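Local atomic coordinates of beta-phosphoglucomutase (Clostridium difficile, PDB entry 4GIB), a protein that probably interconverts beta-D-glucose 1-phosphate and beta-D-glucose 6-phosphate, as a magnesium-dependent mutase of the HAD-like superfamily. Residues A[46-51]-A[74-79]; A[53-58]-A[78-83]; A[42-47]-A[99-104]. One frame throughout, in Å; residues are numbered along the deposited sequence.

Interaction 1 (A[46-51]-A[74-79]); sequences MAWRKL and ESLDRI
The indole of W48, from helix 41-53, is sandwiched between helix 72-82 and K101 of helix 91-109, and its two faces meet different chemistry. On one side I79 CD1 stands 3.2 Å above the ring plane, displaced toward the rim, with W48 CE3 at 3.5 Å. The same side looks obliquely onto S75 and L76 at the far end of the indole, where W48 CZ2 is 3.6 Å from S75 CB and W48 CH2 is 3.7 Å from L76 CB. The pyrrole nitrogen W48 NE1 also borders this serine, 3.8 Å from S75 CB. The other side belongs to K101, which makes a cation-pi contact.

With CG of W48 anti to its carbonyl carbon (chi1 -78°), the indole spans the gap between helix axes that come no closer than 11.4 Å and cross at -47°. One turn further along helix 41-53, L51 CD2 touches L76 CD1 at 4.1 Å, the two leucines meeting at about a right angle. No hydrogen bond joins the segments. S75 presents its CB to the indole, while its OG is hydrogen-bonded to S71 O, just before helix 72-82.

One large aromatic thus separates an aliphatic helix surface from a lysine cation. W48, S75 and K101 are all predicted to bind substrate, and the arrangement is consistent with the helical cap of a beta-phosphoglucomutase, where the cap contributes part of the sugar phosphate pocket.

Interaction 2 (A[53-58]-A[78-83]); sequences HKVGID and RILEFG
I57 packs onto the last turn of helix 72-82 from just beyond a Schellman motif, which ends helix 41-53: G56, at positive phi, is its C-prime residue, with I57 N reaching A52 O and G56 N reaching H53 O. The reversal points the CB of I57 at the neighbouring helix, and the side chain forks there. The CG2 branch, anti to the backbone N, meets the edge of the F82 ring nearly in its plane, 3.6 Å from F82 CD2, and also lies 4.1 Å from I79 CG2. The longer branch leaves through CG1 and runs on extended (chi2 175°) until CD1 lies mainly against backbone, with L80 CD2 a little farther off at 4.3 Å. There it is 3.3 Å from I79 O, a tight approach, and 3.9 Å from L80 CA.

Beside this, the side chains of V55 and L80 cross at about a right angle, V55 CG2 4.0 Å from L80 CD2, adding a second aliphatic pair. F82, whose edge I57 covers, also meets the ring of F63, and V55 O accepts a hydrogen bond from K85 NZ. No hydrogen bond crosses between the segments themselves. The helix-end turn is closed by G83 N, bonded to L80 O at 2.9 Å, and I57 CD1 sits 3.9 Å from that same G83 N.

Interaction 3 (A[42-47]-A[99-104]); sequences YYHYMA and EEKNNY. With GLY (glycine), chain H.
K101 NZ donates a hydrogen bond to H44 ND1 across 3.1 Å, approaching the edge of the imidazole with only a 7° departure from its plane. In the lysine, CG lies trans to the backbone N and the chain then bends at chi2 (-85°), after which it runs straight to the ammonium group. On the way it passes over A47, whose CB lies 3.6 Å from K101 CE. The small alanine lets the backbones draw together, with A47 CA and K101 CA 5.6 Å apart. On the next turn, Y104 brings its ring edge to the same place: Y104 CD2 is 3.6 Å from A47 CA, and M46 O lies near the ring plane, 4.0 Å from Y104 CE2.

Beyond this first shell, the imidazole of H44 stacks on the ring of Y105, while K101 also makes a cation-pi contact with W48 and Y104 makes one with K50. The short segments run obliquely antiparallel, 136° between their directions, axes 9.3 Å at closest approach. At the segment's outer end a bound glycine sets its OXT over the centre of the Y42 ring, 3.3 Å above the plane.

A phosphate, probably from the crystallisation liquor though it may mark the pocket, lies about 4 Å from the H44 side chain. Imidazole edge and indole face hold the lysine end nearby, which would suit an anionic substrate; ND1, as acceptor, is committed to K101.

In the fold
All three contacts lie in one helical region to the same side of the chain's centre, away from the parallel sheet of the Rossmann-like core. Along the chain come helix 41-53, loop 53-58, helix 72-82 and helix 91-109. Interactions 1 and 3, centres about 8 Å apart, start from the same first helix; interaction 2, about 7 Å from interaction 1 and 14 Å from interaction 3, falls within the span bridged by interaction 3. Of the predicted substrate-binding residues, W48 and S75 fall in interaction 1 and K101 in interaction 3. Interaction 2 lies farther out, its centre about 23 Å from the chain's centre against about 17 Å for the others.

Interaction 1 (A[46-51]-A[74-79])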
# COMPACT_ATOMS: atom_id res chain seq x y z
N MET A 46 8.16 8.14 -11.85
CA MET A 46 8.28 9.09 -12.95
C MET A 46 8.12 10.51 -12.42
O MET A 46 8.84 11.43 -12.84
CB MET A 46 7.22 8.82 -14.03
CG MET A 46 7.51 7.60 -14.87
SD MET A 46 6.28 7.31 -16.16
CE MET A 46 4.90 6.72 -15.22
N ALA A 47 7.16 10.68 -11.50
CA ALA A 47 6.89 11.99 -10.90
C ALA A 47 8.02 12.43 -9.98
O ALA A 47 8.40 13.62 -10.00
CB ALA A 47 5.56 11.96 -10.13
N TRP A 48 8.55 11.52 -9.17
CA TRP A 48 9.65 11.87 -8.27
C TRP A 48 10.93 12.11 -9.06
O TRP A 48 11.68 13.06 -8.77
CB TRP A 48 9.89 10.80 -7.18
CG TRP A 48 8.93 10.82 -6.01
CD1 TRP A 48 8.17 9.78 -5.56
CD2 TRP A 48 8.62 11.94 -5.15
NE1 TRP A 48 7.43 10.17 -4.47
CE2 TRP A 48 7.69 11.49 -4.19
CE3 TRP A 48 9.06 13.27 -5.09
CZ2 TRP A 48 7.17 12.32 -3.20
CZ3 TRP A 48 8.54 14.10 -4.10
CH2 TRP A 48 7.60 13.62 -3.17
N ARG A 49 11.18 11.28 -10.07
CA ARG A 49 12.37 11.42 -10.89
C ARG A 49 12.50 12.82 -11.50
O ARG A 49 13.59 13.38 -11.52
CB ARG A 49 12.38 10.38 -11.99
CG ARG A 49 13.62 10.41 -12.82
CD ARG A 49 13.60 9.31 -13.83
NE ARG A 49 12.48 9.44 -14.76
CZ ARG A 49 12.22 8.58 -15.73
NH1 ARG A 49 12.99 7.51 -15.89
NH2 ARG A 49 11.18 8.77 -16.54
N LYS A 50 11.40 13.38 -11.99
CA LYS A 50 11.41 14.72 -12.60
C LYS A 50 11.80 15.81 -11.58
O LYS A 50 12.59 16.70 -11.88
CB LYS A 50 10.05 15.03 -13.23
CG LYS A 50 9.97 16.35 -13.96
CD LYS A 50 8.62 16.53 -14.64
CE LYS A 50 8.51 17.91 -15.28
NZ LYS A 50 7.16 18.17 -15.83
N LEU A 51 11.24 15.74 -10.38
CA LEU A 51 11.55 16.71 -9.33
C LEU A 51 12.95 16.50 -8.77
O LEU A 51 13.63 17.45 -8.45
CB LEU A 51 10.53 16.60 -8.19
CG LEU A 51 10.62 17.71 -7.13
CD1 LEU A 51 10.08 19.07 -7.72
CD2 LEU A 51 9.83 17.32 -5.93
N GLU A 74 7.50 12.26 3.45
CA GLU A 74 8.58 11.39 3.90
C GLU A 74 9.40 10.96 2.69
O GLU A 74 10.64 10.95 2.74
CB GLU A 74 8.06 10.16 4.64
CG GLU A 74 9.15 9.17 5.06
CD GLU A 74 10.24 9.78 5.96
OE1 GLU A 74 9.98 10.81 6.61
OE2 GLU A 74 11.36 9.20 6.02
N SER A 75 8.70 10.63 1.59
CA SER A 75 9.33 10.21 0.35
C SER A 75 10.27 11.28 -0.16
O SER A 75 11.37 10.98 -0.58
CB SER A 75 8.28 9.88 -0.73
OG SER A 75 7.46 8.82 -0.32
N LEU A 76 9.82 12.54 -0.10
CA LEU A 76 10.64 13.66 -0.53
C LEU A 76 11.91 13.78 0.33
O LEU A 76 12.99 14.00 -0.21
CB LEU A 76 9.83 14.99 -0.55
CG LEU A 76 10.61 16.27 -0.92
CD1 LEU A 76 11.28 16.12 -2.29
CD2 LEU A 76 9.72 17.52 -0.90
N ASP A 77 11.78 13.66 1.65
CA ASP A 77 12.93 13.72 2.58
C ASP A 77 13.96 12.63 2.29
O ASP A 77 15.17 12.88 2.37
CB ASP A 77 12.49 13.64 4.06
CG ASP A 77 12.13 14.99 4.66
OD1 ASP A 77 12.26 16.04 3.98
OD2 ASP A 77 11.75 15.03 5.85
N ARG A 78 13.49 11.43 1.98
CA ARG A 78 14.40 10.35 1.63
C ARG A 78 15.14 10.64 0.31
O ARG A 78 16.31 10.32 0.16
CB ARG A 78 13.67 9.01 1.57
CG ARG A 78 13.16 8.56 2.91
CD ARG A 78 12.52 7.20 2.86
NE ARG A 78 11.89 6.90 4.13
CZ ARG A 78 11.34 5.74 4.45
NH1 ARG A 78 11.33 4.73 3.58
NH2 ARG A 78 10.79 5.58 5.65
N ILE A 79 14.46 11.27 -0.64
CA ILE A 79 15.12 11.62 -1.89
C ILE A 79 16.21 12.65 -1.61
O ILE A 79 17.34 12.50 -2.06
CB ILE A 79 14.14 12.17 -2.94
CG1 ILE A 79 13.12 11.10 -3.33
CG2 ILE A 79 14.90 12.63 -4.18
CD1 ILE A 79 12.02 11.61 -4.25

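Interaction 2 (A[53-58]-A[78-83])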
# COMPACT_ATOMS: atom_id res chain seq x y z
N HIS A 53 15.60 15.31 -10.41
CA HIS A 53 16.59 15.85 -11.34
C HIS A 53 16.82 17.33 -11.11
O HIS A 53 17.93 17.79 -11.28
CB HIS A 53 16.25 15.62 -12.82
CG HIS A 53 16.43 14.21 -13.27
ND1 HIS A 53 15.64 13.62 -14.23
CD2 HIS A 53 17.29 13.25 -12.86
CE1 HIS A 53 16.03 12.37 -14.42
NE2 HIS A 53 17.02 12.12 -13.60
N LYS A 54 15.77 18.06 -10.71
CA LYS A 54 15.89 19.51 -10.46
C LYS A 54 16.71 19.88 -9.23
O LYS A 54 16.95 21.07 -9.00
CB LYS A 54 14.51 20.17 -10.35
CG LYS A 54 13.73 20.16 -11.66
CD LYS A 54 12.35 20.78 -11.49
CE LYS A 54 11.57 20.73 -12.80
NZ LYS A 54 10.27 21.44 -12.71
N VAL A 55 17.12 18.89 -8.43
CA VAL A 55 17.97 19.16 -7.27
C VAL A 55 19.23 18.28 -7.32
O VAL A 55 19.81 17.92 -6.30
CB VAL A 55 17.18 19.00 -5.93
CG1 VAL A 55 16.13 20.10 -5.81
CG2 VAL A 55 16.54 17.59 -5.79
N GLY A 56 19.67 17.98 -8.55
CA GLY A 56 20.89 17.24 -8.79
C GLY A 56 20.89 15.79 -8.33
O GLY A 56 21.95 15.19 -8.18
N ILE A 57 19.71 15.23 -8.13
CA ILE A 57 19.58 13.87 -7.66
C ILE A 57 18.86 13.06 -8.73
O ILE A 57 17.80 13.45 -9.21
CB ILE A 57 18.77 13.83 -6.34
CG1 ILE A 57 19.44 14.68 -5.27
CG2 ILE A 57 18.64 12.41 -5.85
CD1 ILE A 57 18.65 14.81 -3.95
N ASP A 58 19.46 11.95 -9.15
CA ASP A 58 18.81 11.10 -10.14
C ASP A 58 18.63 9.73 -9.52
O ASP A 58 19.57 8.96 -9.36
CB ASP A 58 19.53 11.08 -11.51
CG ASP A 58 20.96 10.58 -11.44
OD1 ASP A 58 21.47 10.42 -10.31
OD2 ASP A 58 21.56 10.36 -12.52
N ARG A 78 13.49 11.43 1.98
CA ARG A 78 14.40 10.35 1.63
C ARG A 78 15.14 10.64 0.31
O ARG A 78 16.31 10.32 0.16
CB ARG A 78 13.67 9.01 1.57
CG ARG A 78 13.16 8.56 2.91
CD ARG A 78 12.52 7.20 2.86
NE ARG A 78 11.89 6.90 4.13
CZ ARG A 78 11.34 5.74 4.45
NH1 ARG A 78 11.33 4.73 3.58
NH2 ARG A 78 10.79 5.58 5.65
N ILE A 79 14.46 11.27 -0.64
CA ILE A 79 15.12 11.62 -1.89
C ILE A 79 16.21 12.65 -1.61
O ILE A 79 17.34 12.50 -2.06
CB ILE A 79 14.14 12.17 -2.94
CG1 ILE A 79 13.12 11.10 -3.33
CG2 ILE A 79 14.90 12.63 -4.18
CD1 ILE A 79 12.02 11.61 -4.25
N LEU A 80 15.88 13.67 -0.83
CA LEU A 80 16.86 14.71 -0.50
C LEU A 80 18.02 14.14 0.30
O LEU A 80 19.16 14.51 0.08
CB LEU A 80 16.18 15.86 0.22
CG LEU A 80 15.09 16.49 -0.62
CD1 LEU A 80 14.37 17.55 0.19
CD2 LEU A 80 15.63 17.07 -1.94
N GLU A 81 17.71 13.24 1.23
CA GLU A 81 18.69 12.51 2.01
C GLU A 81 19.73 11.87 1.11
O GLU A 81 20.93 11.96 1.35
CB GLU A 81 18.01 11.34 2.73
CG GLU A 81 18.98 10.18 3.01
CD GLU A 81 18.37 8.82 2.66
OE1 GLU A 81 19.10 7.80 2.76
OE2 GLU A 81 17.19 8.78 2.23
N PHE A 82 19.24 11.21 0.06
CA PHE A 82 20.10 10.50 -0.89
C PHE A 82 21.19 11.44 -1.45
O PHE A 82 22.26 10.99 -1.82
CB PHE A 82 19.27 9.85 -2.00
CG PHE A 82 20.09 9.10 -3.03
CD1 PHE A 82 20.67 7.86 -2.71
CD2 PHE A 82 20.25 9.60 -4.32
CE1 PHE A 82 21.42 7.17 -3.64
CE2 PHE A 82 21.00 8.91 -5.26
CZ PHE A 82 21.59 7.69 -4.92
N GLY A 83 20.90 12.75 -1.49
CA GLY A 83 21.86 13.75 -1.93
C GLY A 83 22.37 14.63 -0.78
O GLY A 83 22.86 15.74 -1.02

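Interaction 3 (A[42-47]-A[99-104])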
# COMPACT_ATOMS: atom_id res chain seq x y z
N TYR A 42 5.38 2.86 -10.54
CA TYR A 42 6.10 3.45 -11.65
C TYR A 42 5.68 4.91 -11.87
O TYR A 42 6.51 5.76 -12.21
CB TYR A 42 5.92 2.64 -12.93
CG TYR A 42 6.93 3.03 -13.98
CD1 TYR A 42 8.27 2.70 -13.83
CD2 TYR A 42 6.56 3.72 -15.12
CE1 TYR A 42 9.22 3.05 -14.78
CE2 TYR A 42 7.50 4.07 -16.09
CZ TYR A 42 8.82 3.73 -15.91
OH TYR A 42 9.75 4.05 -16.86
N TYR A 43 4.39 5.20 -11.67
CA TYR A 43 3.90 6.59 -11.85
C TYR A 43 4.54 7.52 -10.82
O TYR A 43 4.96 8.61 -11.16
CB TYR A 43 2.38 6.67 -11.78
CG TYR A 43 1.67 5.85 -12.83
CD1 TYR A 43 1.96 6.01 -14.18
CD2 TYR A 43 0.65 4.96 -12.48
CE1 TYR A 43 1.30 5.26 -15.16
CE2 TYR A 43 -0.03 4.22 -13.46
CZ TYR A 43 0.31 4.37 -14.80
OH TYR A 43 -0.32 3.66 -15.78
N HIS A 44 4.60 7.08 -9.56
CA HIS A 44 5.25 7.86 -8.50
C HIS A 44 6.70 8.10 -8.86
O HIS A 44 7.22 9.20 -8.71
CB HIS A 44 5.22 7.12 -7.16
CG HIS A 44 3.90 7.15 -6.46
ND1 HIS A 44 3.42 8.27 -5.83
CD2 HIS A 44 2.97 6.17 -6.26
CE1 HIS A 44 2.24 8.00 -5.29
NE2 HIS A 44 1.95 6.73 -5.53
N TYR A 45 7.36 7.05 -9.34
CA TYR A 45 8.77 7.13 -9.72
C TYR A 45 9.02 8.13 -10.85
O TYR A 45 10.00 8.84 -10.82
CB TYR A 45 9.30 5.75 -10.08
CG TYR A 45 10.59 5.81 -10.85
CD1 TYR A 45 11.80 6.07 -10.22
CD2 TYR A 45 10.60 5.62 -12.23
CE1 TYR A 45 12.99 6.14 -10.94
CE2 TYR A 45 11.79 5.67 -12.95
CZ TYR A 45 12.98 5.92 -12.30
OH TYR A 45 14.16 5.99 -13.03
N MET A 46 8.16 8.14 -11.85
CA MET A 46 8.28 9.09 -12.95
C MET A 46 8.12 10.51 -12.42
O MET A 46 8.84 11.43 -12.84
CB MET A 46 7.22 8.82 -14.03
CG MET A 46 7.51 7.60 -14.87
SD MET A 46 6.28 7.31 -16.16
CE MET A 46 4.90 6.72 -15.22
N ALA A 47 7.16 10.68 -11.50
CA ALA A 47 6.89 11.99 -10.90
C ALA A 47 8.02 12.43 -9.98
O ALA A 47 8.40 13.62 -10.00
CB ALA A 47 5.56 11.96 -10.13
N GLU A 99 4.13 19.68 -4.05
CA GLU A 99 2.95 20.07 -4.81
C GLU A 99 3.15 19.84 -6.30
O GLU A 99 2.28 19.27 -6.96
CB GLU A 99 2.63 21.54 -4.56
CG GLU A 99 1.42 22.07 -5.36
CD GLU A 99 0.90 23.42 -4.86
OE1 GLU A 99 1.08 23.72 -3.66
OE2 GLU A 99 0.31 24.17 -5.65
N GLU A 100 4.29 20.29 -6.82
CA GLU A 100 4.61 20.16 -8.22
C GLU A 100 4.65 18.69 -8.60
O GLU A 100 4.14 18.30 -9.64
CB GLU A 100 5.95 20.86 -8.54
CG GLU A 100 6.41 20.67 -9.98
CD GLU A 100 7.76 21.32 -10.29
OE1 GLU A 100 8.32 20.98 -11.35
OE2 GLU A 100 8.26 22.16 -9.48
N LYS A 101 5.24 17.88 -7.74
CA LYS A 101 5.29 16.46 -7.96
C LYS A 101 3.89 15.86 -7.92
O LYS A 101 3.54 15.05 -8.78
CB LYS A 101 6.20 15.80 -6.91
CG LYS A 101 6.28 14.26 -7.00
CD LYS A 101 5.16 13.53 -6.25
CE LYS A 101 5.23 12.03 -6.54
NZ LYS A 101 4.26 11.23 -5.79
N ASN A 102 3.10 16.24 -6.92
CA ASN A 102 1.74 15.71 -6.80
C ASN A 102 0.93 16.01 -8.08
O ASN A 102 0.34 15.09 -8.66
CB ASN A 102 1.03 16.28 -5.57
CG ASN A 102 -0.29 15.56 -5.25
OD1 ASN A 102 -0.42 14.35 -5.42
ND2 ASN A 102 -1.23 16.30 -4.70
N ASN A 103 0.91 17.27 -8.51
CA ASN A 103 0.21 17.64 -9.74
C ASN A 103 0.62 16.75 -10.91
O ASN A 103 -0.21 16.31 -11.69
CB ASN A 103 0.47 19.10 -10.10
CG ASN A 103 -0.14 20.08 -9.10
OD1 ASN A 103 -1.06 19.73 -8.35
ND2 ASN A 103 0.36 21.32 -9.10
N TYR A 104 1.91 16.48 -11.03
CA TYR A 104 2.39 15.65 -12.11
C TYR A 104 1.94 14.20 -11.91
O TYR A 104 1.51 13.57 -12.87
CB TYR A 104 3.91 15.79 -12.28
CG TYR A 104 4.43 15.09 -13.52
CD1 TYR A 104 3.89 15.37 -14.76
CD2 TYR A 104 5.46 14.17 -13.44
CE1 TYR A 104 4.35 14.73 -15.90
CE2 TYR A 104 5.93 13.52 -14.59
CZ TYR A 104 5.37 13.81 -15.81
OH TYR A 104 5.83 13.20 -16.94
N GLY H . 5.06 -0.99 -14.95
CA GLY H . 5.47 -1.20 -16.37
C GLY H . 6.81 -0.58 -16.69
O GLY H . 7.78 -1.27 -17.02
OXT GLY H . 6.99 0.64 -16.64